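Local coordinates for protein farnesyl pyrophosphate synthase (Pseudomonas aeruginosa, PDB 3ZOU) that catalyses the condensation of geranyl diphosphate with isopentenyl diphosphate to farnesyl diphosphate, probably with the help of magnesium ions, at residues Val47-Ala52 / Ala72-His77; Ala184-Ser189 / Arg210-Ile215; Gly216-Val221 / Arg289-Arg294; Gln222-Asp227 / Thr249-Leu254. One frame throughout, in Å; residues are numbered along the deposited sequence.

Contact 1: residues Val47-Ala52 / Ala72-His77. With 6H6 (3-(2-oxo-1,3-benzoxazol-3(2H)-yl)propanoic acid), chain G.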
# COMPACT_ATOMS: atom_id res chain seq x y z
N VAL A 47 -11.73 -16.45 -3.36
CA VAL A 47 -12.16 -16.25 -4.73
C VAL A 47 -11.13 -15.51 -5.60
O VAL A 47 -10.92 -15.80 -6.77
CB VAL A 47 -13.49 -15.50 -4.80
CG1 VAL A 47 -13.89 -15.23 -6.24
CG2 VAL A 47 -14.55 -16.25 -4.04
N ARG A 48 -10.47 -14.47 -5.05
CA ARG A 48 -9.52 -13.73 -5.80
C ARG A 48 -8.22 -14.48 -6.12
O ARG A 48 -7.85 -14.55 -7.30
CB ARG A 48 -9.29 -12.38 -5.09
CG ARG A 48 -10.52 -11.46 -5.20
CD ARG A 48 -10.50 -10.38 -4.15
NE ARG A 48 -11.79 -9.68 -4.15
CZ ARG A 48 -12.87 -10.16 -3.57
NH1 ARG A 48 -12.86 -11.32 -2.89
NH2 ARG A 48 -14.01 -9.51 -3.64
N PRO A 49 -7.75 -15.32 -5.18
CA PRO A 49 -6.72 -16.31 -5.54
C PRO A 49 -7.18 -17.31 -6.63
O PRO A 49 -6.41 -17.56 -7.54
CB PRO A 49 -6.43 -16.97 -4.24
CG PRO A 49 -6.53 -15.80 -3.24
CD PRO A 49 -7.72 -15.04 -3.73
N LEU A 50 -8.39 -17.80 -6.46
CA LEU A 50 -8.99 -18.79 -7.44
C LEU A 50 -8.87 -18.17 -8.83
O LEU A 50 -8.46 -18.77 -9.82
CB LEU A 50 -10.42 -19.05 -7.06
CG LEU A 50 -11.17 -20.23 -7.78
CD1 LEU A 50 -12.42 -20.56 -7.02
CD2 LEU A 50 -11.47 -19.84 -9.18
N LEU A 51 -9.29 -16.90 -8.94
CA LEU A 51 -9.29 -16.20 -10.19
C LEU A 51 -7.88 -16.10 -10.76
O LEU A 51 -7.69 -16.20 -11.98
CB LEU A 51 -9.94 -14.81 -10.05
CG LEU A 51 -11.48 -14.83 -9.94
CD1 LEU A 51 -12.04 -13.52 -9.44
CD2 LEU A 51 -12.11 -15.23 -11.27
N ALA A 52 -6.91 -15.71 -9.92
CA ALA A 52 -5.50 -15.59 -10.39
C ALA A 52 -5.00 -16.95 -10.90
O ALA A 52 -4.44 -17.01 -11.97
CB ALA A 52 -4.61 -15.06 -9.28
N ALA A 72 -1.02 -11.60 -3.22
CA ALA A 72 -1.17 -10.12 -3.26
C ALA A 72 -2.61 -9.73 -3.31
O ALA A 72 -3.05 -8.83 -2.57
CB ALA A 72 -0.39 -9.53 -4.39
N VAL A 73 -3.41 -10.36 -4.18
CA VAL A 73 -4.81 -9.92 -4.25
C VAL A 73 -5.56 -10.26 -2.99
O VAL A 73 -6.44 -9.50 -2.59
CB VAL A 73 -5.54 -10.40 -5.53
CG1 VAL A 73 -4.82 -9.80 -6.73
CG2 VAL A 73 -5.58 -11.93 -5.63
N GLU A 74 -5.22 -11.36 -2.32
CA GLU A 74 -5.88 -11.71 -1.10
C GLU A 74 -5.50 -10.75 0.03
O GLU A 74 -6.31 -10.41 0.84
CB GLU A 74 -5.65 -13.18 -0.69
CG GLU A 74 -6.59 -13.60 0.42
CD GLU A 74 -8.11 -13.63 0.08
OE1 GLU A 74 -8.44 -13.61 -1.12
OE2 GLU A 74 -8.87 -13.71 1.04
N LEU A 75 -4.24 -10.33 0.01
CA LEU A 75 -3.78 -9.37 1.02
C LEU A 75 -4.52 -8.06 0.87
O LEU A 75 -4.88 -7.45 1.89
CB LEU A 75 -2.29 -9.18 0.92
CG LEU A 75 -1.49 -10.40 1.46
CD1 LEU A 75 -0.08 -10.30 0.97
CD2 LEU A 75 -1.55 -10.53 2.97
N ILE A 76 -4.67 -7.58 -0.37
CA ILE A 76 -5.40 -6.34 -0.57
C ILE A 76 -6.86 -6.54 -0.04
O ILE A 76 -7.47 -5.66 0.60
CB ILE A 76 -5.38 -5.86 -2.03
CG1 ILE A 76 -3.95 -5.46 -2.47
CG2 ILE A 76 -6.37 -4.70 -2.27
CD1 ILE A 76 -3.36 -4.31 -1.69
N HIS A 77 -7.50 -7.59 -0.50
CA HIS A 77 -8.84 -7.90 -0.10
C HIS A 77 -9.00 -7.92 1.46
O HIS A 77 -9.84 -7.24 2.01
CB HIS A 77 -9.28 -9.25 -0.70
CG HIS A 77 -10.67 -9.62 -0.36
ND1 HIS A 77 -11.77 -8.83 -0.57
CD2 HIS A 77 -11.14 -10.73 0.27
CE1 HIS A 77 -12.84 -9.45 -0.14
NE2 HIS A 77 -12.47 -10.59 0.39
O 6H6 G . -18.90 -24.05 0.38
N1 6H6 G . -17.95 -22.86 -3.50
O1 6H6 G . -18.37 -24.85 -4.58
C2 6H6 G . -17.89 -23.70 -4.54
O2 6H6 G . -17.21 -23.10 -5.54
C3 6H6 G . -16.89 -21.86 -5.13
C4 6H6 G . -16.21 -20.86 -5.79
C5 6H6 G . -16.01 -19.68 -5.08
C6 6H6 G . -16.47 -19.54 -3.78
C7 6H6 G . -17.13 -20.54 -3.10
C8 6H6 G . -17.35 -21.71 -3.81
C9 6H6 G . -18.55 -23.18 -2.22
C10 6H6 G . -17.44 -23.98 -1.49
C11 6H6 G . -17.72 -24.15 0.00
OXT 6H6 G . -16.73 -24.44 0.73
O HOH W 1 -10.82 -13.33 -2.29
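A water between the two helices is gripped three times: it donates to Glu74 OE1 at 2.7 Å, and it accepts from both the backbone N and the NH1 of Arg48. The water lies at the edge of the guanidinium, in its plane, which leaves a face of that group for His77. The two groups are stacked almost flat, centres 3.7 Å apart and planes 7° apart, with Arg48 NH1 above the middle of the imidazole at 3.3 Å from His77 CE1. His77 holds CG anti to its backbone N (chi1 -178°). The Arg48 chain is extended and crosses the histidine side chain at about a right angle. Nearer the backbones, Val73 CG2 packs on Arg48 CB at 3.8 Å. Pro49 CD sits 3.1 Å from Glu74 OE1. The other carboxylate oxygen of Glu74 makes a salt bridge to Arg46, which probably helps to fix its rotation. On the flank of helix 47-58, Val47 CG2 comes within 3.8 Å of C6 of the bound benzoxazolone fragment. With the stack and the bridging water as local detail, the two helices pack antiparallel, at 157°, within the all-alpha isoprenoid synthase fold.

Contact 2: residues Ala184-Ser189 / Arg210-Ile215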
# COMPACT_ATOMS: atom_id res chain seq x y z
N ALA A 184 -12.77 -3.69 -9.59
CA ALA A 184 -11.40 -3.41 -9.92
C ALA A 184 -10.47 -4.55 -9.47
O ALA A 184 -9.56 -4.92 -10.20
CB ALA A 184 -10.95 -2.08 -9.30
N LEU A 185 -10.67 -5.00 -8.27
CA LEU A 185 -9.77 -5.99 -7.68
C LEU A 185 -10.05 -7.37 -8.31
O LEU A 185 -9.10 -8.16 -8.44
CB LEU A 185 -9.86 -5.96 -6.17
CG LEU A 185 -8.91 -6.90 -5.45
CD1 LEU A 185 -7.47 -6.59 -5.70
CD2 LEU A 185 -9.18 -6.82 -3.92
N ILE A 186 -11.32 -7.65 -8.63
CA ILE A 186 -11.64 -8.90 -9.36
C ILE A 186 -10.92 -8.90 -10.69
O ILE A 186 -10.26 -9.90 -11.09
CB ILE A 186 -13.16 -9.08 -9.46
CG1 ILE A 186 -13.68 -9.48 -8.09
CG2 ILE A 186 -13.53 -10.08 -10.55
CD1 ILE A 186 -15.15 -9.30 -7.95
N GLU A 187 -10.99 -7.80 -11.41
CA GLU A 187 -10.36 -7.62 -12.69
C GLU A 187 -8.85 -7.78 -12.55
O GLU A 187 -8.16 -8.42 -13.33
CB GLU A 187 -10.78 -6.33 -13.43
CG GLU A 187 -12.25 -6.36 -13.79
CD GLU A 187 -12.99 -5.04 -13.78
OE1 GLU A 187 -12.33 -4.05 -14.16
OE2 GLU A 187 -14.22 -5.06 -13.43
N ALA A 188 -8.28 -7.20 -11.51
CA ALA A 188 -6.84 -7.30 -11.28
C ALA A 188 -6.39 -8.70 -10.95
O ALA A 188 -5.30 -9.09 -11.29
CB ALA A 188 -6.45 -6.35 -10.09
N SER A 189 -7.26 -9.45 -10.28
CA SER A 189 -6.91 -10.83 -9.92
C SER A 189 -6.75 -11.65 -11.21
O SER A 189 -5.79 -12.37 -11.37
CB SER A 189 -8.02 -11.44 -9.06
OG SER A 189 -8.10 -10.72 -7.81
N ARG A 210 -13.11 -8.69 -20.00
CA ARG A 210 -14.53 -8.77 -20.20
C ARG A 210 -15.17 -9.82 -19.27
O ARG A 210 -16.26 -9.59 -18.72
CB ARG A 210 -14.85 -9.04 -21.68
CG ARG A 210 -14.58 -7.85 -22.54
CD ARG A 210 -15.31 -8.07 -23.90
NE ARG A 210 -14.77 -9.15 -24.65
CZ ARG A 210 -13.62 -9.12 -25.33
NH1 ARG A 210 -12.83 -8.05 -25.38
NH2 ARG A 210 -13.23 -10.19 -25.98
N TYR A 211 -14.51 -10.97 -19.20
CA TYR A 211 -14.95 -12.02 -18.30
C TYR A 211 -15.10 -11.47 -16.90
O TYR A 211 -16.07 -11.73 -16.20
CB TYR A 211 -13.98 -13.23 -18.42
CG TYR A 211 -14.17 -14.26 -17.31
CD1 TYR A 211 -13.54 -14.12 -16.09
CD2 TYR A 211 -15.05 -15.28 -17.45
CE1 TYR A 211 -13.72 -14.99 -15.06
CE2 TYR A 211 -15.28 -16.19 -16.41
CZ TYR A 211 -14.60 -16.06 -15.21
OH TYR A 211 -14.84 -16.91 -14.17
N ALA A 212 -14.02 -10.85 -16.43
CA ALA A 212 -13.93 -10.40 -15.04
C ALA A 212 -14.97 -9.33 -14.72
O ALA A 212 -15.56 -9.33 -13.68
CB ALA A 212 -12.51 -9.88 -14.82
N GLU A 213 -15.19 -8.41 -15.66
CA GLU A 213 -16.24 -7.43 -15.51
C GLU A 213 -17.60 -8.04 -15.31
O GLU A 213 -18.36 -7.68 -14.43
CB GLU A 213 -16.27 -6.49 -16.74
CG GLU A 213 -15.06 -5.61 -16.91
CD GLU A 213 -14.92 -4.90 -18.26
OE1 GLU A 213 -15.49 -5.35 -19.28
OE2 GLU A 213 -14.16 -3.91 -18.32
N ALA A 214 -17.87 -9.03 -16.15
CA ALA A 214 -19.15 -9.72 -16.09
C ALA A 214 -19.36 -10.50 -14.82
O ALA A 214 -20.43 -10.41 -14.17
CB ALA A 214 -19.32 -10.55 -17.36
N ILE A 215 -18.40 -11.32 -14.39
CA ILE A 215 -18.60 -12.05 -13.18
C ILE A 215 -18.66 -11.19 -11.94
O ILE A 215 -19.34 -11.52 -10.99
CB ILE A 215 -17.63 -13.21 -12.95
CG1 ILE A 215 -16.17 -12.74 -12.89
CG2 ILE A 215 -17.74 -14.22 -14.05
CD1 ILE A 215 -15.29 -13.65 -12.10
O HOH W 2 -15.55 -7.15 -12.08
O HOH W 3 -13.90 -2.52 -15.94
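The Glu187 and Glu213 carboxylates lie near each other with their planes turned nearly perpendicular, 86° apart, and water links them. Glu187 OE1 stands 4.5 Å from Glu213 OE2, and one water donates to both oxygens, which probably eases the repulsion between the like charges. A second water donates to Glu187 OE2 and, at 2.7 Å, to the backbone O of Ala212, so both oxygens of Glu187 take part in bridges to the opposite helix. Glu187 reaches this place through a bend at chi2 (147°), which brings Glu187 OE2 to 3.6 Å from Glu213 CG. Beneath the carboxylate, the methylene Glu187 CG rests on the methyl Ala212 CB at 3.7 Å; here the small alanine lets the helices approach closely, with Glu187 CA and Ala212 CA 5.1 Å apart. The inner side is apolar. Ile186 CG2 lies 3.8 Å from the backbone oxygen Ala212 O, and the same methyl meets Ile215 CD1 at 4.3 Å. Leu51 of helix 47-58 touches both isoleucines. Crossing at 143°, helices 171-196 and 202-227 thus present a water-bridged acidic side and an aliphatic side, a helix-hairpin packing that belongs to the all-alpha isoprenoid synthase fold.

Contact 3: residues Gly216-Val221 / Arg289-Arg294. With 6H6 (3-(2-oxo-1,3-benzoxazol-3(2H)-yl)propanoic acid), chain G.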
# COMPACT_ATOMS: atom_id res chain seq x y z
N GLY A 216 -17.87 -10.10 -11.97
CA GLY A 216 -17.92 -9.17 -10.80
C GLY A 216 -19.30 -8.62 -10.56
O GLY A 216 -19.80 -8.62 -9.47
N LEU A 217 -19.98 -8.25 -11.63
CA LEU A 217 -21.33 -7.78 -11.52
C LEU A 217 -22.29 -8.91 -11.22
O LEU A 217 -23.22 -8.79 -10.41
CB LEU A 217 -21.78 -7.01 -12.77
CG LEU A 217 -21.29 -5.60 -12.98
CD1 LEU A 217 -22.19 -5.07 -14.14
CD2 LEU A 217 -21.49 -4.74 -11.74
N ALA A 218 -22.09 -10.05 -11.89
CA ALA A 218 -22.97 -11.21 -11.60
C ALA A 218 -23.05 -11.58 -10.14
O ALA A 218 -24.14 -11.88 -9.60
CB ALA A 218 -22.53 -12.38 -12.45
N PHE A 219 -21.91 -11.55 -9.44
CA PHE A 219 -21.87 -11.82 -8.08
C PHE A 219 -22.76 -10.88 -7.27
O PHE A 219 -23.48 -11.32 -6.38
CB PHE A 219 -20.48 -11.66 -7.49
CG PHE A 219 -20.44 -12.11 -6.08
CD1 PHE A 219 -20.55 -13.48 -5.78
CD2 PHE A 219 -20.38 -11.20 -5.02
CE1 PHE A 219 -20.58 -13.93 -4.46
CE2 PHE A 219 -20.38 -11.65 -3.69
CZ PHE A 219 -20.49 -13.02 -3.42
N GLN A 220 -22.70 -9.60 -7.63
CA GLN A 220 -23.46 -8.62 -6.88
C GLN A 220 -24.97 -8.75 -7.15
O GLN A 220 -25.78 -8.61 -6.22
CB GLN A 220 -22.98 -7.21 -7.22
CG GLN A 220 -21.55 -6.98 -6.77
CD GLN A 220 -21.37 -7.10 -5.27
OE1 GLN A 220 -22.27 -6.84 -4.46
NE2 GLN A 220 -20.21 -7.62 -4.87
N VAL A 221 -25.30 -9.01 -8.40
CA VAL A 221 -26.73 -9.23 -8.77
C VAL A 221 -27.27 -10.43 -8.03
O VAL A 221 -28.37 -10.39 -7.37
CB VAL A 221 -26.90 -9.35 -10.28
CG1 VAL A 221 -28.39 -9.65 -10.62
CG2 VAL A 221 -26.40 -8.14 -11.04
N ARG A 289 -20.71 -20.01 -14.00
CA ARG A 289 -21.99 -20.68 -13.73
C ARG A 289 -22.29 -20.79 -12.28
O ARG A 289 -23.45 -20.58 -11.82
CB ARG A 289 -21.95 -22.05 -14.42
CG ARG A 289 -21.78 -21.92 -15.92
CD ARG A 289 -22.11 -23.22 -16.66
NE ARG A 289 -21.75 -23.10 -18.05
CZ ARG A 289 -20.63 -23.61 -18.58
NH1 ARG A 289 -19.75 -24.23 -17.82
NH2 ARG A 289 -20.41 -23.47 -19.87
N TYR A 290 -21.32 -21.16 -11.46
CA TYR A 290 -21.52 -21.30 -10.03
C TYR A 290 -22.11 -20.03 -9.39
O TYR A 290 -23.01 -20.09 -8.56
CB TYR A 290 -20.20 -21.62 -9.33
CG TYR A 290 -20.28 -21.51 -7.85
CD1 TYR A 290 -20.82 -22.54 -7.07
CD2 TYR A 290 -19.81 -20.35 -7.20
CE1 TYR A 290 -20.94 -22.42 -5.69
CE2 TYR A 290 -19.96 -20.23 -5.84
CZ TYR A 290 -20.54 -21.27 -5.11
OH TYR A 290 -20.63 -21.13 -3.71
N ILE A 291 -21.58 -18.88 -9.84
CA ILE A 291 -21.96 -17.61 -9.24
C ILE A 291 -23.48 -17.35 -9.35
O ILE A 291 -24.11 -16.94 -8.38
CB ILE A 291 -21.19 -16.44 -9.88
CG1 ILE A 291 -19.73 -16.45 -9.43
CG2 ILE A 291 -21.79 -15.11 -9.53
CD1 ILE A 291 -18.84 -15.66 -10.31
N VAL A 292 -24.05 -17.71 -10.48
CA VAL A 292 -25.46 -17.47 -10.65
C VAL A 292 -26.35 -18.66 -10.27
O VAL A 292 -27.56 -18.51 -10.14
CB VAL A 292 -25.79 -16.96 -12.07
CG1 VAL A 292 -25.01 -15.70 -12.34
CG2 VAL A 292 -25.53 -18.01 -13.18
N GLU A 293 -25.75 -19.84 -10.13
CA GLU A 293 -26.52 -21.00 -9.70
C GLU A 293 -26.64 -21.17 -8.23
O GLU A 293 -27.46 -22.02 -7.75
CB GLU A 293 -25.95 -22.28 -10.33
CG GLU A 293 -26.09 -22.38 -11.84
CD GLU A 293 -25.46 -23.62 -12.43
OE1 GLU A 293 -25.15 -24.61 -11.65
OE2 GLU A 293 -25.17 -23.63 -13.65
N ARG A 294 -25.85 -20.44 -7.45
CA ARG A 294 -25.94 -20.60 -6.01
C ARG A 294 -27.33 -20.20 -5.46
O ARG A 294 -28.00 -19.29 -5.93
CB ARG A 294 -24.73 -20.02 -5.27
CG ARG A 294 -24.59 -18.55 -5.36
CD ARG A 294 -23.15 -18.04 -5.24
NE ARG A 294 -23.23 -16.66 -5.74
CZ ARG A 294 -23.41 -15.61 -4.97
NH1 ARG A 294 -23.52 -15.77 -3.64
NH2 ARG A 294 -23.58 -14.41 -5.52
O 6H6 G . -18.90 -24.05 0.38
N1 6H6 G . -17.95 -22.86 -3.50
O1 6H6 G . -18.37 -24.85 -4.58
C2 6H6 G . -17.89 -23.70 -4.54
O2 6H6 G . -17.21 -23.10 -5.54
C3 6H6 G . -16.89 -21.86 -5.13
C4 6H6 G . -16.21 -20.86 -5.79
C5 6H6 G . -16.01 -19.68 -5.08
C6 6H6 G . -16.47 -19.54 -3.78
C7 6H6 G . -17.13 -20.54 -3.10
C8 6H6 G . -17.35 -21.71 -3.81
C9 6H6 G . -18.55 -23.18 -2.22
C10 6H6 G . -17.44 -23.98 -1.49
C11 6H6 G . -17.72 -24.15 0.00
OXT 6H6 G . -16.73 -24.44 0.73
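The helical segments 216-221 and 289-293 run side by side in nearly the same direction, 16° apart with axes 9.0 Å from each other, and the nearest CA atoms are those of Phe219 and Ile291, 5.9 Å apart. This is how the C-terminal helix of the isoprenoid synthase fold lies against long helix 202-227. Ile291 presses its CG2 methyl, held anti to the backbone N, on the backbone of the opposite helix at 3.6 Å from Phe219 N. The same methyl also lies near the plane of the Phe219 ring, at its edge. Ala218 CB fills the next place along, 4.1 Å from Val292 CG1.

Where the C-terminal helix ends, Arg294 has left helical geometry and doubles back. With chi1 at 66°, CG falls between the backbone N and the carbonyl carbon, and the extended remainder of the chain brings the guanidinium over to Phe219. There Phe219 CE1 lies above one guanidinium face, offset toward the rim, the two planes being 14° apart, and 3.3 Å separates it from Arg294 CZ. Among the polar partners of the group, NH2 forms a salt bridge with Asp223, while NE donates to Ile291 O at 2.8 Å in a bent bond; it meets a lone pair in the carbonyl plane, but the acceptor is tilted out of the guanidinium plane. Tyr290 turns instead to the bound fragment, whose oxazolone O2 hangs over the centre of one ring face, and Tyr290 OH approaches N1 of the fragment to 3.2 Å.

Contact 4: residues Gln222-Asp227 / Thr249-Leu254. With MG (magnesium ion), chain F.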
# COMPACT_ATOMS: atom_id res chain seq x y z
N GLN A 222 -26.55 -11.57 -8.12
CA GLN A 222 -27.06 -12.79 -7.44
C GLN A 222 -27.09 -12.60 -5.91
O GLN A 222 -27.99 -13.12 -5.23
CB GLN A 222 -26.23 -14.03 -7.85
CG GLN A 222 -26.69 -15.34 -7.29
CD GLN A 222 -28.06 -15.76 -7.84
OE1 GLN A 222 -28.57 -15.13 -8.78
NE2 GLN A 222 -28.64 -16.76 -7.25
N ASP A 223 -26.14 -11.89 -5.32
CA ASP A 223 -26.18 -11.68 -3.87
C ASP A 223 -27.47 -10.93 -3.44
O ASP A 223 -28.08 -11.30 -2.42
CB ASP A 223 -25.02 -10.82 -3.39
CG ASP A 223 -23.78 -11.62 -3.12
OD1 ASP A 223 -23.76 -12.85 -3.37
OD2 ASP A 223 -22.74 -11.00 -2.69
N ASP A 224 -27.84 -9.93 -4.22
CA ASP A 224 -29.03 -9.13 -3.99
C ASP A 224 -30.25 -10.04 -4.11
O ASP A 224 -31.19 -9.95 -3.30
CB ASP A 224 -29.19 -7.95 -4.95
CG ASP A 224 -28.26 -6.77 -4.63
OD1 ASP A 224 -27.51 -6.88 -3.66
OD2 ASP A 224 -28.35 -5.78 -5.38
N ILE A 225 -30.25 -10.92 -5.11
CA ILE A 225 -31.38 -11.79 -5.33
C ILE A 225 -31.53 -12.70 -4.14
O ILE A 225 -32.64 -12.87 -3.62
CB ILE A 225 -31.24 -12.58 -6.62
CG1 ILE A 225 -31.42 -11.69 -7.83
CG2 ILE A 225 -32.22 -13.79 -6.62
CD1 ILE A 225 -30.89 -12.24 -9.10
N LEU A 226 -30.43 -13.30 -3.67
CA LEU A 226 -30.47 -14.22 -2.57
C LEU A 226 -30.90 -13.55 -1.25
O LEU A 226 -31.55 -14.18 -0.41
CB LEU A 226 -29.12 -14.93 -2.42
CG LEU A 226 -28.79 -15.91 -3.53
CD1 LEU A 226 -27.36 -16.42 -3.38
CD2 LEU A 226 -29.80 -17.05 -3.59
N ASP A 227 -30.49 -12.30 -1.06
CA ASP A 227 -30.95 -11.47 0.11
C ASP A 227 -32.48 -11.29 0.18
O ASP A 227 -33.05 -11.34 1.26
CB ASP A 227 -30.31 -10.10 0.06
CG ASP A 227 -28.88 -10.10 0.55
OD1 ASP A 227 -28.39 -11.14 1.03
OD2 ASP A 227 -28.24 -9.03 0.44
N THR A 249 -31.34 -2.02 -4.59
CA THR A 249 -30.75 -3.33 -4.95
C THR A 249 -31.13 -3.67 -6.35
O THR A 249 -32.00 -3.04 -6.95
CB THR A 249 -31.28 -4.41 -4.04
OG1 THR A 249 -32.70 -4.51 -4.24
CG2 THR A 249 -31.00 -4.08 -2.56
N TYR A 250 -30.50 -4.68 -6.95
CA TYR A 250 -30.90 -5.05 -8.27
C TYR A 250 -32.40 -5.47 -8.38
O TYR A 250 -33.04 -5.05 -9.33
CB TYR A 250 -29.94 -6.10 -8.89
CG TYR A 250 -28.64 -5.49 -9.33
CD1 TYR A 250 -28.54 -4.77 -10.51
CD2 TYR A 250 -27.51 -5.63 -8.56
CE1 TYR A 250 -27.38 -4.18 -10.90
CE2 TYR A 250 -26.32 -5.05 -8.96
CZ TYR A 250 -26.28 -4.33 -10.14
OH TYR A 250 -25.12 -3.78 -10.58
N PRO A 251 -32.90 -6.29 -7.45
CA PRO A 251 -34.36 -6.58 -7.47
C PRO A 251 -35.24 -5.34 -7.38
O PRO A 251 -36.26 -5.23 -8.11
CB PRO A 251 -34.56 -7.49 -6.27
CG PRO A 251 -33.25 -8.23 -6.18
CD PRO A 251 -32.23 -7.14 -6.47
N ALA A 252 -34.84 -4.37 -6.54
CA ALA A 252 -35.67 -3.13 -6.42
C ALA A 252 -35.65 -2.36 -7.70
O ALA A 252 -36.66 -1.75 -8.12
CB ALA A 252 -35.19 -2.28 -5.27
N LEU A 253 -34.51 -2.37 -8.39
CA LEU A 253 -34.35 -1.53 -9.55
C LEU A 253 -34.95 -2.09 -10.80
O LEU A 253 -35.59 -1.38 -11.59
CB LEU A 253 -32.86 -1.27 -9.81
CG LEU A 253 -32.21 -0.22 -8.94
CD1 LEU A 253 -30.70 -0.29 -9.14
CD2 LEU A 253 -32.71 1.17 -9.27
N LEU A 254 -34.81 -3.41 -10.96
CA LEU A 254 -35.17 -4.07 -12.16
C LEU A 254 -36.50 -4.86 -12.02
O LEU A 254 -37.10 -5.16 -13.03
CB LEU A 254 -34.05 -5.07 -12.51
CG LEU A 254 -32.72 -4.40 -12.88
CD1 LEU A 254 -31.74 -5.52 -13.20
CD2 LEU A 254 -32.83 -3.50 -14.09
MG MG F . -25.92 -5.58 -3.05
O HOH W 4 -26.39 -4.14 -4.97
O HOH W 5 -25.27 -7.18 -1.62
O HOH W 6 -24.90 -6.57 -4.45
O HOH W 7 -27.36 -4.86 -1.61
O HOH W 8 -24.41 -4.62 -2.36
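The carboxylate of Asp224 divides its two oxygens between a magnesium ion and the backbone of Tyr250. Its OD1 binds the magnesium ion at 2.1 Å, and five waters complete six ligands around the metal. One of these waters, 2.5 Å from the magnesium, also donates to Asp224 OD2 and so braces the carboxylate from its second oxygen. OD2 further accepts from the backbone Tyr250 N at 2.9 Å, an almost straight bond (168°) that arrives on the anti side, 21° out of the carboxylate plane. Asp224 OD2 also comes within 3.3 Å of Tyr250 CD2. One oxygen thus serves the metal and the other the start of helix 250-254.

The helix start is capped within its own segment: Thr249 is the N-cap residue, and its OG1, set between the backbone N and the carbonyl carbon, accepts from Ala252 N at 3.1 Å.

Apolar packing adds to these bonds. Pro251 lies with CD against Asp224 CB at 3.5 Å, and its CG touches Ile225 CG1 at 4.2 Å.

Asp223, Asp224 and Asp227 follow the DDxxD pattern, the second aspartate-rich motif of prenyl synthases, which in relatives binds magnesium and diphosphate. The short helix crosses the end of helix 202-227 almost perpendicularly, at 93°; Tyr250 packs back on Leu217 and Val221 of that helix and on Leu174 of helix 171-196, while Ile225 leans on Ala259 and Lys260 of helix 256-273.

From the N terminus, contact 1 comes first and closes the short span that joins helices 47-58 and 67-85. Contact 2 follows in series, closing the turn from helix 171-196 to helix 202-227, and Arg48 and Val73 of contact 1 pack on its Ser189. Contacts 2, 3 and 4 then share helix 202-227 in successive segments. Contact 3 closes the longest span, to the C-terminal helix, and contact 4, with its largely unmodelled linker 229-247, lies wholly within it; none of the four cross. Contacts 3 and 4 touch where helix 202-227 meets the chain end, and contacts 1 and 3 both touch the bound fragment. The shared helix 202-227 joins the helical core to the magnesium site at Asp224.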